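Local coordinates for uncharacterized protein AF_0924 (PDB 3DT5), which is of unknown function, probably membrane-anchored in an archaeon, and is represented here by its mainly helical C-terminal domain, which holds a calcium ion in the crystal, at residues V65-F70 against F91-E96; A97-W102 against P126-G131; E104-L109 against S121-P126. All blocks are in the same frame, centred on the assembly; numbering follows the deposited sequence.

Interaction 1. Residues V65-F70 against F91-E96; sequences VLPMHF and FEQWKE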
# COMPACT_ATOMS: atom_id res chain seq x y z
N VAL A 65 -1.44 -7.03 -10.18
CA VAL A 65 -0.17 -6.30 -10.33
C VAL A 65 0.64 -6.25 -9.05
O VAL A 65 1.81 -5.86 -9.08
CB VAL A 65 -0.36 -4.82 -10.89
CG1 VAL A 65 -1.01 -4.85 -12.31
CG2 VAL A 65 -1.22 -3.99 -9.95
N LEU A 66 0.06 -6.63 -7.92
CA LEU A 66 0.77 -6.46 -6.64
C LEU A 66 1.89 -7.51 -6.55
O LEU A 66 1.60 -8.72 -6.67
CB LEU A 66 -0.21 -6.65 -5.46
CG LEU A 66 0.34 -6.49 -4.03
CD1 LEU A 66 0.75 -5.00 -3.77
CD2 LEU A 66 -0.74 -6.98 -3.02
N PRO A 67 3.17 -7.08 -6.37
CA PRO A 67 4.26 -8.05 -6.26
C PRO A 67 4.07 -9.00 -5.05
O PRO A 67 3.38 -8.65 -4.07
CB PRO A 67 5.52 -7.16 -6.01
CG PRO A 67 5.14 -5.80 -6.65
CD PRO A 67 3.67 -5.69 -6.26
N MSE A 68 4.67 -10.18 -5.16
CA MSE A 68 4.61 -11.22 -4.13
C MSE A 68 5.73 -11.08 -3.10
O MSE A 68 5.64 -11.63 -2.01
CB MSE A 68 4.85 -12.58 -4.79
CG MSE A 68 4.05 -13.67 -4.17
SE MSE A 68 2.24 -13.40 -4.80
CE MSE A 68 2.58 -12.45 -6.51
N HIS A 69 6.79 -10.40 -3.49
CA HIS A 69 8.03 -10.34 -2.72
C HIS A 69 8.48 -8.90 -2.61
O HIS A 69 8.27 -8.13 -3.53
CB HIS A 69 9.13 -11.14 -3.41
CG HIS A 69 8.84 -12.61 -3.54
ND1 HIS A 69 8.81 -13.46 -2.46
CD2 HIS A 69 8.57 -13.37 -4.62
CE1 HIS A 69 8.52 -14.68 -2.87
NE2 HIS A 69 8.36 -14.66 -4.18
N PHE A 70 9.13 -8.54 -1.52
CA PHE A 70 9.55 -7.14 -1.35
C PHE A 70 10.90 -7.01 -0.61
O PHE A 70 11.75 -6.22 -1.02
CB PHE A 70 8.49 -6.32 -0.60
CG PHE A 70 8.97 -4.93 -0.24
CD1 PHE A 70 9.10 -3.96 -1.23
CD2 PHE A 70 9.35 -4.62 1.07
CE1 PHE A 70 9.58 -2.66 -0.90
CE2 PHE A 70 9.83 -3.33 1.40
CZ PHE A 70 9.93 -2.37 0.39
N PHE A 91 11.34 -1.37 -9.00
CA PHE A 91 10.85 -0.02 -8.75
C PHE A 91 9.60 0.23 -9.63
O PHE A 91 8.59 0.76 -9.16
CB PHE A 91 11.94 1.01 -9.09
CG PHE A 91 11.43 2.41 -9.21
CD1 PHE A 91 11.26 3.21 -8.07
CD2 PHE A 91 11.11 2.95 -10.44
CE1 PHE A 91 10.76 4.52 -8.17
CE2 PHE A 91 10.63 4.28 -10.55
CZ PHE A 91 10.45 5.06 -9.41
N GLU A 92 9.69 -0.16 -10.90
CA GLU A 92 8.61 0.10 -11.84
C GLU A 92 7.36 -0.72 -11.48
O GLU A 92 6.23 -0.17 -11.54
CB GLU A 92 9.04 -0.13 -13.30
CG GLU A 92 10.12 0.84 -13.81
CD GLU A 92 9.67 2.32 -13.85
OE1 GLU A 92 8.46 2.60 -13.87
OE2 GLU A 92 10.55 3.21 -13.90
N GLN A 93 7.55 -2.00 -11.09
CA GLN A 93 6.42 -2.88 -10.65
C GLN A 93 5.72 -2.26 -9.46
O GLN A 93 4.49 -2.19 -9.42
CB GLN A 93 6.89 -4.26 -10.18
CG GLN A 93 7.44 -5.14 -11.23
CD GLN A 93 7.08 -6.60 -11.00
OE1 GLN A 93 7.01 -7.07 -9.84
NE2 GLN A 93 6.82 -7.33 -12.10
N TRP A 94 6.51 -1.81 -8.49
CA TRP A 94 5.94 -1.20 -7.28
C TRP A 94 5.30 0.12 -7.56
O TRP A 94 4.24 0.41 -7.01
CB TRP A 94 6.99 -1.09 -6.13
CG TRP A 94 7.03 -2.34 -5.35
CD1 TRP A 94 7.88 -3.38 -5.52
CD2 TRP A 94 6.08 -2.74 -4.34
NE1 TRP A 94 7.54 -4.40 -4.68
CE2 TRP A 94 6.44 -4.04 -3.94
CE3 TRP A 94 4.94 -2.14 -3.77
CZ2 TRP A 94 5.72 -4.76 -2.96
CZ3 TRP A 94 4.21 -2.87 -2.78
CH2 TRP A 94 4.62 -4.15 -2.39
N LYS A 95 5.89 0.95 -8.43
CA LYS A 95 5.22 2.22 -8.73
C LYS A 95 3.81 1.98 -9.34
O LYS A 95 2.82 2.61 -8.97
CB LYS A 95 6.07 3.06 -9.66
CG LYS A 95 5.51 4.49 -9.80
CD LYS A 95 5.82 5.14 -11.14
CE LYS A 95 4.60 5.97 -11.59
NZ LYS A 95 4.70 6.33 -13.06
N GLU A 96 3.74 1.07 -10.29
CA GLU A 96 2.49 0.69 -10.93
C GLU A 96 1.48 0.13 -9.90
O GLU A 96 0.30 0.49 -9.90
CB GLU A 96 2.84 -0.34 -12.00
CG GLU A 96 1.71 -1.10 -12.57
CD GLU A 96 2.15 -1.92 -13.79
OE1 GLU A 96 3.13 -1.53 -14.50
OE2 GLU A 96 1.49 -2.96 -14.05
O HOH W 1 3.12 -4.15 -10.79

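Interaction 2. Residues A97-W102 against P126-G131; sequences ALDVLW and PDWLIG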
# COMPACT_ATOMS: atom_id res chain seq x y z
N ALA A 97 1.95 -0.75 -9.03
CA ALA A 97 1.06 -1.36 -8.04
C ALA A 97 0.57 -0.35 -7.01
O ALA A 97 -0.60 -0.42 -6.62
CB ALA A 97 1.72 -2.56 -7.35
N LEU A 98 1.44 0.55 -6.55
CA LEU A 98 1.03 1.59 -5.59
C LEU A 98 -0.05 2.49 -6.18
O LEU A 98 -0.99 2.86 -5.48
CB LEU A 98 2.23 2.43 -5.08
CG LEU A 98 3.20 1.61 -4.21
CD1 LEU A 98 4.50 2.40 -3.97
CD2 LEU A 98 2.53 1.30 -2.90
N ASP A 99 0.07 2.81 -7.46
CA ASP A 99 -0.95 3.65 -8.14
C ASP A 99 -2.30 2.92 -8.21
O ASP A 99 -3.37 3.53 -7.95
CB ASP A 99 -0.47 4.04 -9.52
CG ASP A 99 0.58 5.19 -9.49
OD1 ASP A 99 0.66 5.97 -8.47
OD2 ASP A 99 1.30 5.32 -10.51
N VAL A 100 -2.26 1.62 -8.53
CA VAL A 100 -3.47 0.78 -8.45
C VAL A 100 -4.02 0.67 -7.02
O VAL A 100 -5.23 0.76 -6.82
CB VAL A 100 -3.27 -0.65 -9.05
CG1 VAL A 100 -4.54 -1.48 -8.91
CG2 VAL A 100 -2.91 -0.53 -10.54
N LEU A 101 -3.15 0.44 -6.04
CA LEU A 101 -3.56 0.44 -4.63
C LEU A 101 -4.32 1.72 -4.23
O LEU A 101 -5.36 1.69 -3.55
CB LEU A 101 -2.29 0.30 -3.78
CG LEU A 101 -2.38 0.49 -2.23
CD1 LEU A 101 -3.10 -0.69 -1.64
CD2 LEU A 101 -0.93 0.58 -1.66
N TRP A 102 -3.78 2.87 -4.65
CA TRP A 102 -4.40 4.15 -4.33
C TRP A 102 -5.79 4.23 -5.00
O TRP A 102 -6.79 4.58 -4.37
CB TRP A 102 -3.52 5.32 -4.79
CG TRP A 102 -4.18 6.63 -4.39
CD1 TRP A 102 -4.87 7.52 -5.22
CD2 TRP A 102 -4.29 7.14 -3.06
NE1 TRP A 102 -5.35 8.57 -4.45
CE2 TRP A 102 -5.01 8.36 -3.13
CE3 TRP A 102 -3.80 6.71 -1.82
CZ2 TRP A 102 -5.29 9.13 -2.00
CZ3 TRP A 102 -4.09 7.49 -0.68
CH2 TRP A 102 -4.82 8.68 -0.79
N PRO A 126 -0.69 10.71 -1.88
CA PRO A 126 0.65 11.11 -1.44
C PRO A 126 1.74 10.80 -2.49
O PRO A 126 1.48 10.06 -3.47
CB PRO A 126 0.88 10.25 -0.19
CG PRO A 126 0.15 8.98 -0.49
CD PRO A 126 -1.07 9.37 -1.35
N ASP A 127 2.93 11.36 -2.28
CA ASP A 127 4.12 10.99 -3.03
C ASP A 127 4.56 9.63 -2.51
O ASP A 127 4.63 9.43 -1.32
CB ASP A 127 5.24 12.03 -2.81
CG ASP A 127 4.83 13.40 -3.32
OD1 ASP A 127 4.04 13.45 -4.28
OD2 ASP A 127 5.25 14.43 -2.76
N TRP A 128 4.88 8.71 -3.42
CA TRP A 128 5.41 7.40 -3.01
C TRP A 128 6.88 7.58 -2.63
O TRP A 128 7.64 8.26 -3.34
CB TRP A 128 5.26 6.42 -4.15
CG TRP A 128 3.82 6.23 -4.55
CD1 TRP A 128 3.29 6.33 -5.81
CD2 TRP A 128 2.72 5.93 -3.67
NE1 TRP A 128 1.92 6.07 -5.77
CE2 TRP A 128 1.56 5.83 -4.47
CE3 TRP A 128 2.63 5.68 -2.29
CZ2 TRP A 128 0.30 5.49 -3.92
CZ3 TRP A 128 1.37 5.33 -1.74
CH2 TRP A 128 0.23 5.25 -2.56
N LEU A 129 7.28 7.02 -1.50
CA LEU A 129 8.66 7.19 -1.02
C LEU A 129 9.53 6.04 -1.60
O LEU A 129 9.99 5.15 -0.87
CB LEU A 129 8.70 7.21 0.50
CG LEU A 129 7.99 8.44 1.11
CD1 LEU A 129 7.95 8.35 2.58
CD2 LEU A 129 8.60 9.80 0.72
N ILE A 130 9.69 6.05 -2.93
CA ILE A 130 10.39 5.00 -3.62
C ILE A 130 11.39 5.60 -4.62
O ILE A 130 11.17 6.69 -5.16
CB ILE A 130 9.41 4.04 -4.34
CG1 ILE A 130 8.52 4.77 -5.39
CG2 ILE A 130 8.55 3.19 -3.30
CD1 ILE A 130 7.74 3.81 -6.31
N GLY A 131 12.48 4.89 -4.87
CA GLY A 131 13.53 5.38 -5.80
C GLY A 131 14.39 4.25 -6.31
O GLY A 131 14.36 3.16 -5.75

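Interaction 3. Residues E104-L109 against S121-P126; sequences EFLEVL and SLPEKP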
# COMPACT_ATOMS: atom_id res chain seq x y z
N GLU A 104 -7.79 1.78 -5.87
CA GLU A 104 -8.70 0.86 -5.13
C GLU A 104 -9.11 1.44 -3.79
O GLU A 104 -10.25 1.35 -3.40
CB GLU A 104 -8.09 -0.51 -4.83
CG GLU A 104 -8.02 -1.41 -6.02
CD GLU A 104 -7.90 -2.87 -5.67
OE1 GLU A 104 -8.09 -3.64 -6.63
OE2 GLU A 104 -7.58 -3.31 -4.51
N PHE A 105 -8.13 1.97 -3.08
CA PHE A 105 -8.37 2.58 -1.78
C PHE A 105 -9.46 3.64 -1.87
O PHE A 105 -10.36 3.64 -1.06
CB PHE A 105 -7.06 3.17 -1.23
CG PHE A 105 -7.23 4.04 0.01
CD1 PHE A 105 -7.75 3.53 1.19
CD2 PHE A 105 -6.85 5.39 -0.04
CE1 PHE A 105 -7.88 4.33 2.36
CE2 PHE A 105 -7.00 6.23 1.13
CZ PHE A 105 -7.49 5.68 2.32
N LEU A 106 -9.37 4.56 -2.81
CA LEU A 106 -10.39 5.61 -2.91
C LEU A 106 -11.76 5.00 -3.20
O LEU A 106 -12.78 5.52 -2.74
CB LEU A 106 -10.07 6.57 -4.03
CG LEU A 106 -8.82 7.44 -3.86
CD1 LEU A 106 -8.57 8.20 -5.17
CD2 LEU A 106 -8.92 8.35 -2.65
N GLU A 107 -11.80 3.93 -3.99
CA GLU A 107 -13.10 3.30 -4.27
C GLU A 107 -13.63 2.63 -3.00
O GLU A 107 -14.80 2.72 -2.68
CB GLU A 107 -13.00 2.28 -5.43
CG GLU A 107 -14.34 1.51 -5.55
CD GLU A 107 -14.51 0.82 -6.89
OE1 GLU A 107 -15.35 -0.11 -6.97
OE2 GLU A 107 -13.81 1.19 -7.86
N VAL A 108 -12.77 1.94 -2.25
CA VAL A 108 -13.24 1.29 -1.01
C VAL A 108 -13.71 2.36 -0.02
O VAL A 108 -14.74 2.20 0.67
CB VAL A 108 -12.15 0.34 -0.39
CG1 VAL A 108 -12.66 -0.28 0.94
CG2 VAL A 108 -11.84 -0.80 -1.37
N LEU A 109 -12.99 3.47 0.06
CA LEU A 109 -13.47 4.59 0.91
C LEU A 109 -14.89 5.04 0.47
O LEU A 109 -15.78 5.22 1.32
CB LEU A 109 -12.54 5.79 0.80
CG LEU A 109 -11.42 5.91 1.78
CD1 LEU A 109 -10.81 7.29 1.59
CD2 LEU A 109 -11.99 5.74 3.21
N SER A 121 -14.80 12.57 2.69
CA SER A 121 -13.60 13.37 2.70
C SER A 121 -12.52 12.55 2.01
O SER A 121 -11.87 11.71 2.65
CB SER A 121 -13.19 13.74 4.12
OG SER A 121 -12.11 14.66 4.12
N LEU A 122 -12.36 12.74 0.70
CA LEU A 122 -11.35 11.97 -0.05
C LEU A 122 -9.98 12.61 0.05
O LEU A 122 -9.80 13.77 -0.35
CB LEU A 122 -11.74 11.69 -1.51
CG LEU A 122 -12.83 10.65 -1.85
CD1 LEU A 122 -12.80 10.33 -3.32
CD2 LEU A 122 -12.73 9.36 -1.04
N PRO A 123 -9.00 11.85 0.58
CA PRO A 123 -7.65 12.35 0.84
C PRO A 123 -6.93 12.61 -0.46
O PRO A 123 -7.29 12.02 -1.47
CB PRO A 123 -6.99 11.21 1.61
CG PRO A 123 -7.74 9.97 1.24
CD PRO A 123 -9.14 10.41 0.92
N GLU A 124 -5.94 13.49 -0.45
CA GLU A 124 -5.09 13.77 -1.61
C GLU A 124 -4.07 12.63 -1.76
O GLU A 124 -3.67 12.04 -0.79
CB GLU A 124 -4.35 15.09 -1.41
CG GLU A 124 -5.30 16.29 -1.25
CD GLU A 124 -6.01 16.65 -2.56
OE1 GLU A 124 -7.18 16.20 -2.78
OE2 GLU A 124 -5.42 17.40 -3.37
N LYS A 125 -3.66 12.33 -2.98
CA LYS A 125 -2.73 11.23 -3.19
C LYS A 125 -1.34 11.59 -2.67
O LYS A 125 -0.84 12.66 -3.02
CB LYS A 125 -2.63 10.91 -4.68
CG LYS A 125 -1.84 9.62 -4.95
CD LYS A 125 -1.81 9.34 -6.45
CE LYS A 125 -0.79 8.24 -6.75
NZ LYS A 125 -0.98 7.94 -8.20
N PRO A 126 -0.69 10.71 -1.88
CA PRO A 126 0.65 11.11 -1.44
C PRO A 126 1.74 10.80 -2.49
O PRO A 126 1.48 10.06 -3.47
CB PRO A 126 0.88 10.25 -0.19
CG PRO A 126 0.15 8.98 -0.49
CD PRO A 126 -1.07 9.37 -1.35

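Interaction 1. Residues V65-F70 against F91-E96
Pro67 and Phe70 clamp the indole of Trp94 between them in a proline-aromatic and aromatic-aromatic packing contact, formed where the loop between helix 60-65 and strand 74-75 lies along the long helix 88-116. Pro67 covers one face: its CG sits over it, 3.6 Å from the centroid of the five-membered ring of Trp94, a CH-pi contact suited to the rigid, flat-sided pyrrolidine. The opposite face receives Phe70 in a T-shaped stack, ring planes at 74° and Phe70 CD1 3.8 Å from Trp94 CE2. With CG anti to its backbone N (chi1 172°), Phe70 turns its ring edge onto the indole; this side chain also lies about 6 Å from the calcium ion bound by Glu44, Lys71, Ala74 and Asp75. Leu66 CD1 meets Trp94 CZ3 obliquely, at 4.2 Å. Phe34 also stacks with Trp94, and the indole is buried, its NE1 without a hydrogen-bonding partner. Toward the surface, the extended Glu96 chain crosses Val65 at about a right angle and brings OE2 3.6 Å from Val65 CG1. A water joins the two backbones nearby, donating to Val65 O and to Gln93 O at 2.8 Å each.

Interaction 2. Residues A97-W102 against P126-G131
Trp128 meets Leu98 with its CG anti to its own carbonyl carbon (chi1 -60°), a turn that lays the indole flat over the Leu98 side chain, while Trp102 has CG anti to its backbone N (chi1 -178°), which carries its ring to Pro126. The motif is a helix packed against a returning chain: helix 88-116 is met by the loop that leads into strand 130-131, an outer strand of the small mixed sheet. Leu98 CB lies over the five-membered ring of Trp128, 3.7 Å from its centroid, in a CH-pi contact. Leu98 O comes within 3.3 Å of Trp128 CZ2, beyond the rim of the ring and on the same side as CB, and the ring edge meets Trp102 CB.

A polar bond helps to fix the rotation of the indole. Trp128 NE1 donates to Asp99 OD1 at 3.0 Å with an N-H...O angle of 161°; the acceptor lies in the indole plane, whereas the donor comes in from above the carboxylate plane. Asp99 OD1 also forms a salt bridge with Lys125, so one oxygen is gripped twice and its negative charge is probably stabilised. Beyond Trp128 the chain makes an inverse gamma turn centred on Leu129, whose backbone bonds to Phe34 and Trp83, and Ile130 then turns its branched chain back to the helix. Leu98 CD1 reaches Ile130 CG2 at 4.2 Å. At the other end of the contact, Pro126 CD sits over one face of Trp102, 3.8 Å from the centroid of the six-membered ring.

Interaction 3. Residues E104-L109 against S121-P126
Leu109 CD1 points at the Pro123 ring, 3.6 Å from Pro123 CD, at the centre of a purely apolar contact between the later part of helix 88-116 and the extended loop that follows it. Aliphatic packing makes up most of the interface. Leu106 has CG anti to its carbonyl carbon (chi1 -67°), which sends CD2 past Pro123 in the opposite direction, 4.1 Å from Pro123 CD. Leu122 and Leu109 likewise slide past each other in opposite directions, Leu122 CD2 lying 3.9 Å from Leu109 CD1 and close to Leu109 CB. Branched leucine ends suit this place because their methyl groups can fit around the compact proline ring.

The aromatic part is a single oblique touch, Phe105 CE2 to Pro123 CG at 3.8 Å. Phe105 is the buried member of the contact, and Leu109 CG, one helical turn on, covers part of a face of its ring.

No hydrogen bond crosses between the segments. From Leu122 to Pro126 the backbone angles are those of a polyproline II-like chain, and Pro123, lacking an N-H, brings no donor to the apolar helix surface. Polar bonding belongs to other parts of the helix surface: Glu104 bonds to Tyr27 OH and to the backbone N atoms of Gly59 and Leu62.

In the fold, Pro123 rests on a patch of helix 88-116 made by Trp102, Phe105, Leu106 and Leu109, at the spacing of successive turns. The loop covers this patch near the surface, and Phe105 continues inward from it to Tyr27 and Ile31 of helix 16-35, before the chain runs on to strand 130-131.

All three contacts use helix 88-116, at successive positions along it. Interaction 1 sets it against the loop after helix 60-65, near the calcium end, whereas interactions 2 and 3 set it against one continuous returning chain and share Pro126; interaction 3 is nested within the loop that interaction 2 closes. Interactions 1 and 2 are partly buried and touch through Phe91 and Ile130; interaction 3 lies at the surface, its centre about 20 Å from that of interaction 1. Chemistry follows place: an enclosed indole and a bridging water in the first, an indole anchored by a carboxylate in the second, leucine and proline packing with one phenylalanine in the third. The Asp99-Lys125 salt bridge ties the last two together.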